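Local atomic coordinates of ethyl acetate hydrolase (Pseudomonas veronii, PDB entry 5EFZ), a protein that hydrolyses ethyl acetate to ethanol and acetate in the bacterial breakdown of short-chain methyl ketones such as 2-butanone. Residues A[49-54]-A[93-98]; A[61-66]-A[142-147]; A[97-102]-A[125-130]; A[160-165]-A[288-293]. All coordinates share one frame; numbering follows the deposited sequence.

How the interactions relate
Interactions 1 and 2 are neighbouring pieces of the central sheet of an alpha/beta hydrolase: 92-96 is antiparallel to 45-51 in interaction 1 and lies parallel beside 61-65, the strand that interaction 2 joins to the start of 146-150. Both are held by backbone hydrogen bonds and aliphatic side chains. Interaction 3 starts where 92-96 runs out and is mainly polar, one buried carboxylate gripping a turn near the active site; Thr66 and Gln98 tie it to interaction 2. These three are buried; interaction 4 is mostly so, but farthest from the chain centre and partly exposed at Arg163, Pro165 and Arg292, which bonds a helix-end carbonyl. Its Trp160 packs on Leu63 and Leu144 of interaction 2.

Interaction 1 of 4, residues A[49-54]-A[93-98]; sequences AVHGAL and IIVVNQ
Ala49 pairs antiparallel with Val95 through both of its backbone polar atoms. Its N donates to Val95 O at 3.0 Å and its O receives Val95 N at 2.8 Å, the latter bond almost straight at 177°. On this hydrogen-bonded pair the methyl of Ala49 lies beside Val95, CB to CB 4.5 Å. Val50 forms the non-hydrogen-bonded pair with Ile94, and its side chain turns to the other face, where CG1 meets Ile94 CG1; its CA-H points at Ile93 O, 3.5 Å from CA to O. His51 closes the ladder: its N donates to Ile93 O, while its O takes Ile93 N at 2.8 Å, the donor tilted 30° from the carbonyl plane. With CG beside the backbone N (chi1 -56°), the imidazole swings back along the strand and presents the CD2 edge to Val95 CG2 at 4.2 Å. Gly52 then leaves the sheet with a positive phi, suited to glycine. Helix 72-79 covers the Ala49, His51 and Val95 face through Ser72, Met75 and Glu76; helix 124-139 lies on the other, with Phe139 against Val50 and Leu135 against Ile94. Strand 61-65 continues the sheet beyond 93-96.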
loop_
_atom_site.group_PDB
_atom_site.type_symbol
_atom_site.label_atom_id
_atom_site.label_comp_id
_atom_site.label_asym_id
_atom_site.label_seq_id
_atom_site.Cartn_x
_atom_site.Cartn_y
_atom_site.Cartn_z
ATOM N N ALA A 49 26.233 -17.000 11.431
ATOM C CA ALA A 49 26.652 -16.419 12.707
ATOM C C ALA A 49 26.075 -17.314 13.782
ATOM O O ALA A 49 24.914 -17.673 13.707
ATOM C CB ALA A 49 26.148 -14.954 12.851
ATOM N N VAL A 50 26.903 -17.730 14.733
ATOM C CA VAL A 50 26.446 -18.610 15.798
ATOM C C VAL A 50 26.515 -17.885 17.117
ATOM O O VAL A 50 27.552 -17.317 17.443
ATOM C CB VAL A 50 27.308 -19.885 15.862
ATOM C CG1 VAL A 50 26.825 -20.830 16.988
ATOM C CG2 VAL A 50 27.326 -20.554 14.462
ATOM N N HIS A 51 25.428 -17.921 17.888
ATOM C CA HIS A 51 25.423 -17.309 19.205
ATOM C C HIS A 51 25.010 -18.326 20.227
ATOM O O HIS A 51 23.879 -18.783 20.185
ATOM C CB HIS A 51 24.469 -16.120 19.240
ATOM C CG HIS A 51 24.761 -15.096 18.194
ATOM N ND1 HIS A 51 25.798 -14.198 18.311
ATOM C CD2 HIS A 51 24.179 -14.857 16.995
ATOM C CE1 HIS A 51 25.833 -13.435 17.229
ATOM N NE2 HIS A 51 24.855 -13.808 16.423
ATOM N N GLY A 52 25.919 -18.657 21.140
ATOM C CA GLY A 52 25.656 -19.658 22.165
ATOM C C GLY A 52 26.262 -21.006 21.801
ATOM O O GLY A 52 26.616 -21.282 20.641
ATOM N N ALA A 53 26.363 -21.855 22.804
ATOM C CA ALA A 53 26.965 -23.166 22.656
ATOM C C ALA A 53 25.894 -24.249 22.548
ATOM O O ALA A 53 24.860 -24.174 23.214
ATOM C CB ALA A 53 27.892 -23.449 23.839
ATOM N N LEU A 54 26.155 -25.265 21.727
ATOM C CA LEU A 54 25.307 -26.461 21.694
ATOM C C LEU A 54 25.396 -27.255 23.002
ATOM O O LEU A 54 26.488 -27.388 23.553
ATOM C CB LEU A 54 25.727 -27.364 20.530
ATOM C CG LEU A 54 25.354 -26.892 19.125
ATOM C CD1 LEU A 54 26.111 -27.734 18.128
ATOM C CD2 LEU A 54 23.816 -27.007 18.911
ATOM N N ILE A 93 22.043 -20.415 18.887
ATOM C CA ILE A 93 21.239 -19.708 17.907
ATOM C C ILE A 93 22.052 -19.496 16.641
ATOM O O ILE A 93 23.098 -18.830 16.645
ATOM C CB ILE A 93 20.736 -18.372 18.486
ATOM C CG1 ILE A 93 19.971 -18.640 19.802
ATOM C CG2 ILE A 93 19.842 -17.670 17.492
ATOM C CD1 ILE A 93 20.096 -17.530 20.803
ATOM N N ILE A 94 21.579 -20.098 15.561
ATOM C CA ILE A 94 22.369 -20.192 14.341
ATOM C C ILE A 94 21.654 -19.366 13.304
ATOM O O ILE A 94 20.566 -19.746 12.890
ATOM C CB ILE A 94 22.514 -21.655 13.886
ATOM C CG1 ILE A 94 23.161 -22.476 15.022
ATOM C CG2 ILE A 94 23.298 -21.746 12.556
ATOM C CD1 ILE A 94 23.253 -23.973 14.754
ATOM N N VAL A 95 22.274 -18.258 12.891
ATOM C CA VAL A 95 21.623 -17.319 11.991
ATOM C C VAL A 95 22.253 -17.477 10.600
ATOM O O VAL A 95 23.460 -17.274 10.438
ATOM C CB VAL A 95 21.779 -15.879 12.469
ATOM C CG1 VAL A 95 20.907 -14.944 11.577
ATOM C CG2 VAL A 95 21.396 -15.790 13.970
ATOM N N VAL A 96 21.447 -17.876 9.623
ATOM C CA VAL A 96 21.987 -18.235 8.317
ATOM C C VAL A 96 21.502 -17.243 7.278
ATOM O O VAL A 96 20.295 -17.071 7.076
ATOM C CB VAL A 96 21.599 -19.663 7.923
ATOM C CG1 VAL A 96 22.223 -20.048 6.538
ATOM C CG2 VAL A 96 22.005 -20.670 9.053
ATOM N N ASN A 97 22.456 -16.605 6.619
ATOM C CA ASN A 97 22.149 -15.609 5.585
ATOM C C ASN A 97 21.612 -16.231 4.295
ATOM O O ASN A 97 22.169 -17.216 3.779
ATOM C CB ASN A 97 23.406 -14.788 5.285
ATOM C CG ASN A 97 23.764 -13.849 6.434
ATOM O OD1 ASN A 97 23.252 -12.726 6.497
ATOM N ND2 ASN A 97 24.673 -14.294 7.328
ATOM N N GLN A 98 20.533 -15.657 3.786
ATOM C CA GLN A 98 19.956 -16.078 2.514
ATOM C C GLN A 98 20.978 -16.134 1.412
ATOM O O GLN A 98 21.804 -15.220 1.276
ATOM C CB GLN A 98 18.868 -15.097 2.077
ATOM C CG GLN A 98 17.489 -15.369 2.643
ATOM C CD GLN A 98 16.482 -14.466 1.905
ATOM O OE1 GLN A 98 16.507 -14.372 0.672
ATOM N NE2 GLN A 98 15.654 -13.759 2.659
#

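Interaction 2 of 4, residues A[61-66]-A[142-147]; sequences AILVPT and ESLALV
Ile62 and Leu63 run parallel to Leu146 and Val147, with Leu63 N donating to Leu146 O at 3.0 Å in the carbonyl plane, while one step earlier Ala145 N reaches Ala61 O at 2.8 Å, a more bent bond (131° at the hydrogen). This is the parallel core of the alpha/beta hydrolase sheet, at the entry to strand 146-150, which leads to Ser151, the probable nucleophile, on what appears to be the nucleophile elbow. Leu146 O is also approached by the CA-H of Ile62. On one face Ile62 and Leu146 cross obliquely, Ile62 CG2 lying 4.0 Å from Leu146 CD2. The opposite face carries Leu63, Val147 and the incoming Leu144. Leu144 holds CG beside its backbone N (chi1 -66°), and its two methyls reach Leu63 and Ala61: CD1 rests 4.0 Å from Leu63 CB, CD2 3.9 Å from Ala61 CB. Trp160 of helix 152-163 packs against both Leu63 and Leu144, and Val147 CG2 adds a looser touch on Leu63 CB. Before the strands pair, a water bridges the two segments, accepting from Ala61 N at 3.1 Å and donating to Ser143 O at 2.7 Å.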
loop_
_atom_site.group_PDB
_atom_site.type_symbol
_atom_site.label_atom_id
_atom_site.label_comp_id
_atom_site.label_asym_id
_atom_site.label_seq_id
_atom_site.Cartn_x
_atom_site.Cartn_y
_atom_site.Cartn_z
ATOM N N ALA A 61 19.420 -26.177 19.609
ATOM C CA ALA A 61 19.696 -25.372 18.416
ATOM C C ALA A 61 18.448 -24.645 17.931
ATOM O O ALA A 61 17.385 -25.254 17.761
ATOM C CB ALA A 61 20.249 -26.263 17.312
ATOM N N ILE A 62 18.584 -23.341 17.690
ATOM C CA ILE A 62 17.505 -22.532 17.101
ATOM C C ILE A 62 18.028 -21.960 15.780
ATOM O O ILE A 62 19.103 -21.372 15.744
ATOM C CB ILE A 62 17.066 -21.377 18.023
ATOM C CG1 ILE A 62 16.513 -21.919 19.349
ATOM C CG2 ILE A 62 16.008 -20.443 17.286
ATOM C CD1 ILE A 62 16.147 -20.836 20.351
ATOM N N LEU A 63 17.280 -22.158 14.702
ATOM C CA LEU A 63 17.725 -21.654 13.388
ATOM C C LEU A 63 16.971 -20.380 13.091
ATOM O O LEU A 63 15.763 -20.346 13.242
ATOM C CB LEU A 63 17.468 -22.663 12.288
ATOM C CG LEU A 63 17.743 -22.174 10.852
ATOM C CD1 LEU A 63 19.230 -22.113 10.628
ATOM C CD2 LEU A 63 17.123 -23.167 9.887
ATOM N N VAL A 64 17.699 -19.338 12.678
ATOM C CA VAL A 64 17.104 -18.045 12.368
ATOM C C VAL A 64 17.499 -17.670 10.933
ATOM O O VAL A 64 18.636 -17.253 10.698
ATOM C CB VAL A 64 17.586 -16.963 13.343
ATOM C CG1 VAL A 64 16.863 -15.639 13.058
ATOM C CG2 VAL A 64 17.286 -17.408 14.819
ATOM N N PRO A 65 16.581 -17.856 9.966
ATOM C CA PRO A 65 16.833 -17.373 8.590
ATOM C C PRO A 65 16.717 -15.863 8.519
ATOM O O PRO A 65 16.178 -15.250 9.426
ATOM C CB PRO A 65 15.709 -18.018 7.748
ATOM C CG PRO A 65 15.122 -19.118 8.650
ATOM C CD PRO A 65 15.286 -18.558 10.064
ATOM N N THR A 66 17.245 -15.254 7.462
ATOM C CA THR A 66 17.216 -13.787 7.363
ATOM C C THR A 66 16.156 -13.361 6.349
ATOM O O THR A 66 15.654 -14.184 5.545
ATOM C CB THR A 66 18.613 -13.227 6.956
ATOM O OG1 THR A 66 18.951 -13.740 5.670
ATOM C CG2 THR A 66 19.733 -13.704 7.964
ATOM N N GLU A 142 20.779 -32.771 14.310
ATOM C CA GLU A 142 19.812 -33.659 13.688
ATOM C C GLU A 142 18.346 -33.288 13.970
ATOM O O GLU A 142 17.442 -33.981 13.525
ATOM C CB GLU A 142 20.072 -35.104 14.131
ATOM C CG GLU A 142 21.476 -35.625 13.800
ATOM C CD GLU A 142 21.715 -35.795 12.295
ATOM O OE1 GLU A 142 20.753 -35.673 11.492
ATOM O OE2 GLU A 142 22.868 -36.077 11.913
ATOM N N SER A 143 18.119 -32.208 14.711
ATOM C CA SER A 143 16.791 -31.635 14.884
ATOM C C SER A 143 16.958 -30.211 15.405
ATOM O O SER A 143 18.031 -29.846 15.876
ATOM C CB SER A 143 15.902 -32.475 15.844
ATOM O OG SER A 143 16.387 -32.427 17.170
ATOM N N LEU A 144 15.901 -29.405 15.292
ATOM C CA LEU A 144 15.889 -28.008 15.771
ATOM C C LEU A 144 14.854 -27.779 16.889
ATOM O O LEU A 144 13.678 -28.148 16.736
ATOM C CB LEU A 144 15.605 -27.065 14.611
ATOM C CG LEU A 144 16.740 -27.057 13.572
ATOM C CD1 LEU A 144 16.264 -26.483 12.219
ATOM C CD2 LEU A 144 17.930 -26.270 14.130
ATOM N N ALA A 145 15.292 -27.166 17.997
ATOM C CA ALA A 145 14.362 -26.769 19.061
ATOM C C ALA A 145 13.339 -25.765 18.553
ATOM O O ALA A 145 12.215 -25.750 19.040
ATOM C CB ALA A 145 15.110 -26.190 20.269
ATOM N N LEU A 146 13.724 -24.926 17.581
ATOM C CA LEU A 146 12.853 -23.865 17.058
ATOM C C LEU A 146 13.434 -23.390 15.741
ATOM O O LEU A 146 14.657 -23.291 15.625
ATOM C CB LEU A 146 12.759 -22.680 18.045
ATOM C CG LEU A 146 12.057 -21.414 17.529
ATOM C CD1 LEU A 146 10.544 -21.750 17.336
ATOM C CD2 LEU A 146 12.207 -20.294 18.566
ATOM N N VAL A 147 12.566 -23.194 14.743
ATOM C CA VAL A 147 12.881 -22.394 13.575
ATOM C C VAL A 147 12.035 -21.118 13.680
ATOM O O VAL A 147 10.829 -21.187 13.888
ATOM C CB VAL A 147 12.589 -23.127 12.277
ATOM C CG1 VAL A 147 12.966 -22.229 11.093
ATOM C CG2 VAL A 147 13.423 -24.451 12.209
HETATM O O HOH W 1 18.586 -28.876 18.369
#

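Interaction 3 of 4, residues A[97-102]-A[125-130]; sequences NQIGNG and GDDVSA
Ile99 and Asp127 carry the polar part of this contact, in which the loop after strand 92-96 of the alpha/beta hydrolase fold meets helix 124-139. Asp127 OD1 accepts Ile99 N through its syn lone pair at 2.8 Å, with 158° at the hydrogen. A water makes a second link, donating to both Asp127 OD1 and Asn97 O, so Asp127 OD1 receives two hydrogen bonds, while OD2 is engaged in a salt bridge with Lys272 of helix 263-274. The buried carboxylate is therefore gripped at both oxygens, and the lysine would probably favour its negative charge. Lys272 also bonds Ile99 O and Gln98 OE1, and Gln98 NE2 donates to Thr66 O, fastening the side chain about 8 Å from that of Ser151. Within the loop, a type II turn from Gln98 to Asn101 is closed by Asn101 N on Gln98 O at 3.1 Å; Gly100 supplies the positive phi (101°) of its third position. The apolar share belongs to Ile99, whose side chain runs alongside Asp127, the two pointing opposite ways. CG1 stands beside the backbone N (chi1 -61°), passing 3.4 Å from Asp127 OD1, and CD1 ends 4.2 Å from Ala130 CB.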
loop_
_atom_site.group_PDB
_atom_site.type_symbol
_atom_site.label_atom_id
_atom_site.label_comp_id
_atom_site.label_asym_id
_atom_site.label_seq_id
_atom_site.Cartn_x
_atom_site.Cartn_y
_atom_site.Cartn_z
ATOM N N ASN A 97 22.456 -16.605 6.619
ATOM C CA ASN A 97 22.149 -15.609 5.585
ATOM C C ASN A 97 21.612 -16.231 4.295
ATOM O O ASN A 97 22.169 -17.216 3.779
ATOM C CB ASN A 97 23.406 -14.788 5.285
ATOM C CG ASN A 97 23.764 -13.849 6.434
ATOM O OD1 ASN A 97 23.252 -12.726 6.497
ATOM N ND2 ASN A 97 24.673 -14.294 7.328
ATOM N N GLN A 98 20.533 -15.657 3.786
ATOM C CA GLN A 98 19.956 -16.078 2.514
ATOM C C GLN A 98 20.978 -16.134 1.412
ATOM O O GLN A 98 21.804 -15.220 1.276
ATOM C CB GLN A 98 18.868 -15.097 2.077
ATOM C CG GLN A 98 17.489 -15.369 2.643
ATOM C CD GLN A 98 16.482 -14.466 1.905
ATOM O OE1 GLN A 98 16.507 -14.372 0.672
ATOM N NE2 GLN A 98 15.654 -13.759 2.659
ATOM N N ILE A 99 20.896 -17.176 0.594
ATOM C CA ILE A 99 21.561 -17.164 -0.704
ATOM C C ILE A 99 21.088 -15.943 -1.457
ATOM O O ILE A 99 19.875 -15.742 -1.628
ATOM C CB ILE A 99 21.237 -18.443 -1.505
ATOM C CG1 ILE A 99 21.733 -19.675 -0.712
ATOM C CG2 ILE A 99 21.899 -18.399 -2.905
ATOM C CD1 ILE A 99 21.228 -21.004 -1.280
ATOM N N GLY A 100 22.018 -15.122 -1.940
ATOM C CA GLY A 100 21.612 -13.943 -2.686
ATOM C C GLY A 100 21.659 -12.658 -1.879
ATOM O O GLY A 100 21.461 -11.576 -2.446
ATOM N N ASN A 101 21.925 -12.742 -0.575
ATOM C CA ASN A 101 21.830 -11.536 0.253
ATOM C C ASN A 101 23.120 -10.724 0.347
ATOM O O ASN A 101 23.171 -9.741 1.101
ATOM C CB ASN A 101 21.346 -11.901 1.686
ATOM C CG ASN A 101 22.493 -12.206 2.665
ATOM O OD1 ASN A 101 23.516 -12.822 2.315
ATOM N ND2 ASN A 101 22.294 -11.813 3.921
ATOM N N GLY A 102 24.147 -11.135 -0.405
ATOM C CA GLY A 102 25.431 -10.432 -0.433
ATOM C C GLY A 102 26.502 -10.966 0.506
ATOM O O GLY A 102 27.698 -10.679 0.322
ATOM N N GLY A 125 12.991 -22.956 -1.233
ATOM C CA GLY A 125 13.375 -24.349 -1.012
ATOM C C GLY A 125 14.877 -24.595 -1.153
ATOM O O GLY A 125 15.438 -25.496 -0.501
ATOM N N ASP A 126 15.549 -23.819 -2.012
ATOM C CA ASP A 126 17.000 -23.953 -2.146
ATOM C C ASP A 126 17.702 -23.513 -0.862
ATOM O O ASP A 126 18.609 -24.188 -0.414
ATOM C CB ASP A 126 17.517 -23.135 -3.351
ATOM C CG ASP A 126 16.920 -23.605 -4.681
ATOM O OD1 ASP A 126 16.873 -24.836 -4.924
ATOM O OD2 ASP A 126 16.501 -22.735 -5.498
ATOM N N ASP A 127 17.300 -22.382 -0.272
ATOM C CA ASP A 127 17.826 -21.988 1.040
ATOM C C ASP A 127 17.647 -23.067 2.108
ATOM O O ASP A 127 18.573 -23.384 2.878
ATOM C CB ASP A 127 17.148 -20.710 1.528
ATOM C CG ASP A 127 17.698 -19.461 0.832
ATOM O OD1 ASP A 127 18.878 -19.128 1.062
ATOM O OD2 ASP A 127 16.950 -18.801 0.080
ATOM N N VAL A 128 16.454 -23.636 2.168
ATOM C CA VAL A 128 16.166 -24.616 3.233
ATOM C C VAL A 128 16.977 -25.884 3.028
ATOM O O VAL A 128 17.510 -26.463 3.985
ATOM C CB VAL A 128 14.653 -24.881 3.302
ATOM C CG1 VAL A 128 14.302 -26.051 4.284
ATOM C CG2 VAL A 128 13.966 -23.568 3.780
ATOM N N SER A 129 17.114 -26.306 1.776
ATOM C CA SER A 129 17.950 -27.478 1.495
ATOM C C SER A 129 19.417 -27.219 1.871
ATOM O O SER A 129 20.066 -28.071 2.502
ATOM C CB SER A 129 17.827 -27.886 0.021
ATOM O OG SER A 129 18.703 -28.972 -0.262
ATOM N N ALA A 130 19.928 -26.042 1.499
ATOM C CA ALA A 130 21.284 -25.656 1.875
ATOM C C ALA A 130 21.468 -25.586 3.396
ATOM O O ALA A 130 22.478 -26.071 3.927
ATOM C CB ALA A 130 21.658 -24.296 1.234
HETATM O O HOH W 2 20.352 -19.612 3.406
#

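Interaction 4 of 4, residues A[160-165]-A[288-293]; sequences WAVRYP and KALGRI
Val162 is the knot of the contact, its two methyls pressed against Ala289 and Ile293, at the end of helix 286-290 and the turn there. CG1 lies anti to the backbone N (chi1 169°), which places CG2 beside that N and sends it against the opposing segment: Val162 CG2 is 3.4 Å from Ala289 O and 3.8 Å from Ile293 CG1. The other methyl, CG1, meets Ala289 CB at 4.3 Å. Ile293 lies aslant Val162 and also covers the preceding residue, with both CG1 and CG2 about 4.0 Å from Ala161 CB. Leu290 CD2 makes only a distant touch on Val162 CG2. In the alpha/beta hydrolase fold, helix 152-163 follows Ser151, the probable nucleophile, and this contact joins its C-terminal end to the type I turn Leu290-Ile293 that leads toward strand 296-300. The backbone bond from Ile293 N to Leu290 O closes that turn. Toward the partly exposed side the chemistry becomes polar and the bonds more bent. Arg292, bent at chi3, crosses Val162 at about a right angle and lays one guanidinium face over its CG1. NH2 donates to Val162 O at 2.8 Å, but with only 138° at the hydrogen and the acceptor 25° out of the guanidinium plane; Arg292 NE adds a weak bond to the same oxygen at 3.3 Å. As a carbonyl of the helix's last turn, Val162 O would be expected to attract the positive group. Beyond the helix end, at the rim, Pro165 makes a close touch on the backbone of the turn, its CB 3.3 Å from Arg292 O.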
loop_
_atom_site.group_PDB
_atom_site.type_symbol
_atom_site.label_atom_id
_atom_site.label_comp_id
_atom_site.label_asym_id
_atom_site.label_seq_id
_atom_site.Cartn_x
_atom_site.Cartn_y
_atom_site.Cartn_z
ATOM N N TRP A 160 10.763 -25.061 5.967
ATOM C CA TRP A 160 11.428 -26.004 6.883
ATOM C C TRP A 160 10.429 -26.980 7.502
ATOM O O TRP A 160 10.653 -28.201 7.485
ATOM C CB TRP A 160 12.151 -25.245 8.016
ATOM C CG TRP A 160 13.643 -25.181 7.826
ATOM C CD1 TRP A 160 14.370 -24.123 7.336
ATOM C CD2 TRP A 160 14.577 -26.251 8.046
ATOM N NE1 TRP A 160 15.699 -24.467 7.260
ATOM C CE2 TRP A 160 15.853 -25.756 7.732
ATOM C CE3 TRP A 160 14.459 -27.549 8.571
ATOM C CZ2 TRP A 160 17.005 -26.528 7.877
ATOM C CZ3 TRP A 160 15.603 -28.313 8.731
ATOM C CH2 TRP A 160 16.859 -27.804 8.373
ATOM N N ALA A 161 9.326 -26.443 8.036
ATOM C CA ALA A 161 8.356 -27.266 8.780
ATOM C C ALA A 161 7.641 -28.262 7.881
ATOM O O ALA A 161 7.190 -29.306 8.354
ATOM C CB ALA A 161 7.332 -26.376 9.501
ATOM N N VAL A 162 7.517 -27.936 6.587
ATOM C CA VAL A 162 6.831 -28.821 5.632
ATOM C C VAL A 162 7.816 -29.834 5.027
ATOM O O VAL A 162 7.491 -31.006 4.865
ATOM C CB VAL A 162 6.140 -28.017 4.480
ATOM C CG1 VAL A 162 5.666 -28.949 3.338
ATOM C CG2 VAL A 162 4.963 -27.221 5.023
ATOM N N ARG A 163 9.020 -29.378 4.709
ATOM C CA ARG A 163 9.990 -30.197 3.981
ATOM C C ARG A 163 10.659 -31.245 4.870
ATOM O O ARG A 163 10.927 -32.382 4.436
ATOM C CB ARG A 163 11.058 -29.290 3.333
ATOM C CG ARG A 163 12.070 -30.024 2.466
ATOM C CD ARG A 163 13.176 -29.117 1.957
ATOM N NE ARG A 163 12.716 -28.259 0.878
ATOM C CZ ARG A 163 13.208 -28.275 -0.352
ATOM N NH1 ARG A 163 14.204 -29.102 -0.678
ATOM N NH2 ARG A 163 12.687 -27.471 -1.257
ATOM N N TYR A 164 10.916 -30.870 6.122
ATOM C CA TYR A 164 11.513 -31.771 7.094
ATOM C C TYR A 164 10.702 -31.834 8.396
ATOM O O TYR A 164 11.141 -31.334 9.444
ATOM C CB TYR A 164 12.945 -31.337 7.395
ATOM C CG TYR A 164 13.848 -31.213 6.196
ATOM C CD1 TYR A 164 14.248 -29.967 5.740
ATOM C CD2 TYR A 164 14.333 -32.340 5.546
ATOM C CE1 TYR A 164 15.082 -29.837 4.676
ATOM C CE2 TYR A 164 15.181 -32.217 4.453
ATOM C CZ TYR A 164 15.541 -30.962 4.028
ATOM O OH TYR A 164 16.380 -30.813 2.962
ATOM N N PRO A 165 9.517 -32.445 8.342
ATOM C CA PRO A 165 8.598 -32.205 9.467
ATOM C C PRO A 165 9.061 -32.734 10.822
ATOM O O PRO A 165 8.791 -32.088 11.831
ATOM C CB PRO A 165 7.303 -32.891 9.024
ATOM C CG PRO A 165 7.645 -33.707 7.844
ATOM C CD PRO A 165 8.883 -33.174 7.233
ATOM N N LYS A 288 -2.855 -29.813 2.122
ATOM C CA LYS A 288 -2.079 -31.051 2.233
ATOM C C LYS A 288 -0.655 -30.782 2.708
ATOM O O LYS A 288 -0.131 -31.507 3.552
ATOM C CB LYS A 288 -2.032 -31.785 0.896
ATOM C CG LYS A 288 -1.420 -33.146 1.009
ATOM C CD LYS A 288 -1.424 -33.881 -0.312
ATOM C CE LYS A 288 -0.687 -35.208 -0.190
ATOM N NZ LYS A 288 -0.590 -35.925 -1.507
ATOM N N ALA A 289 -0.033 -29.744 2.158
ATOM C CA ALA A 289 1.309 -29.328 2.566
ATOM C C ALA A 289 1.363 -28.894 4.026
ATOM O O ALA A 289 2.248 -29.321 4.769
ATOM C CB ALA A 289 1.813 -28.170 1.676
ATOM N N LEU A 290 0.455 -28.002 4.426
ATOM C CA LEU A 290 0.449 -27.534 5.808
ATOM C C LEU A 290 0.049 -28.649 6.788
ATOM O O LEU A 290 0.449 -28.625 7.955
ATOM C CB LEU A 290 -0.492 -26.329 5.973
ATOM C CG LEU A 290 0.001 -25.089 5.222
ATOM C CD1 LEU A 290 -0.976 -23.901 5.379
ATOM C CD2 LEU A 290 1.423 -24.668 5.651
ATOM N N GLY A 291 -0.743 -29.602 6.312
ATOM C CA GLY A 291 -1.133 -30.757 7.117
ATOM C C GLY A 291 0.033 -31.672 7.454
ATOM O O GLY A 291 -0.073 -32.497 8.377
ATOM N N ARG A 292 1.136 -31.553 6.706
ATOM C CA ARG A 292 2.368 -32.321 6.976
ATOM C C ARG A 292 3.144 -31.807 8.203
ATOM O O ARG A 292 4.009 -32.511 8.745
ATOM C CB ARG A 292 3.306 -32.277 5.754
ATOM C CG ARG A 292 2.911 -33.228 4.647
ATOM C CD ARG A 292 3.666 -32.956 3.341
ATOM N NE ARG A 292 5.112 -32.819 3.513
ATOM C CZ ARG A 292 6.003 -33.039 2.545
ATOM N NH1 ARG A 292 5.601 -33.450 1.340
ATOM N NH2 ARG A 292 7.301 -32.888 2.792
ATOM N N ILE A 293 2.862 -30.579 8.613
ATOM C CA ILE A 293 3.640 -29.954 9.669
ATOM C C ILE A 293 3.417 -30.683 10.996
ATOM O O ILE A 293 2.288 -30.875 11.404
ATOM C CB ILE A 293 3.281 -28.468 9.822
ATOM C CG1 ILE A 293 3.693 -27.713 8.554
ATOM C CG2 ILE A 293 3.943 -27.915 11.093
ATOM C CD1 ILE A 293 3.353 -26.224 8.603
#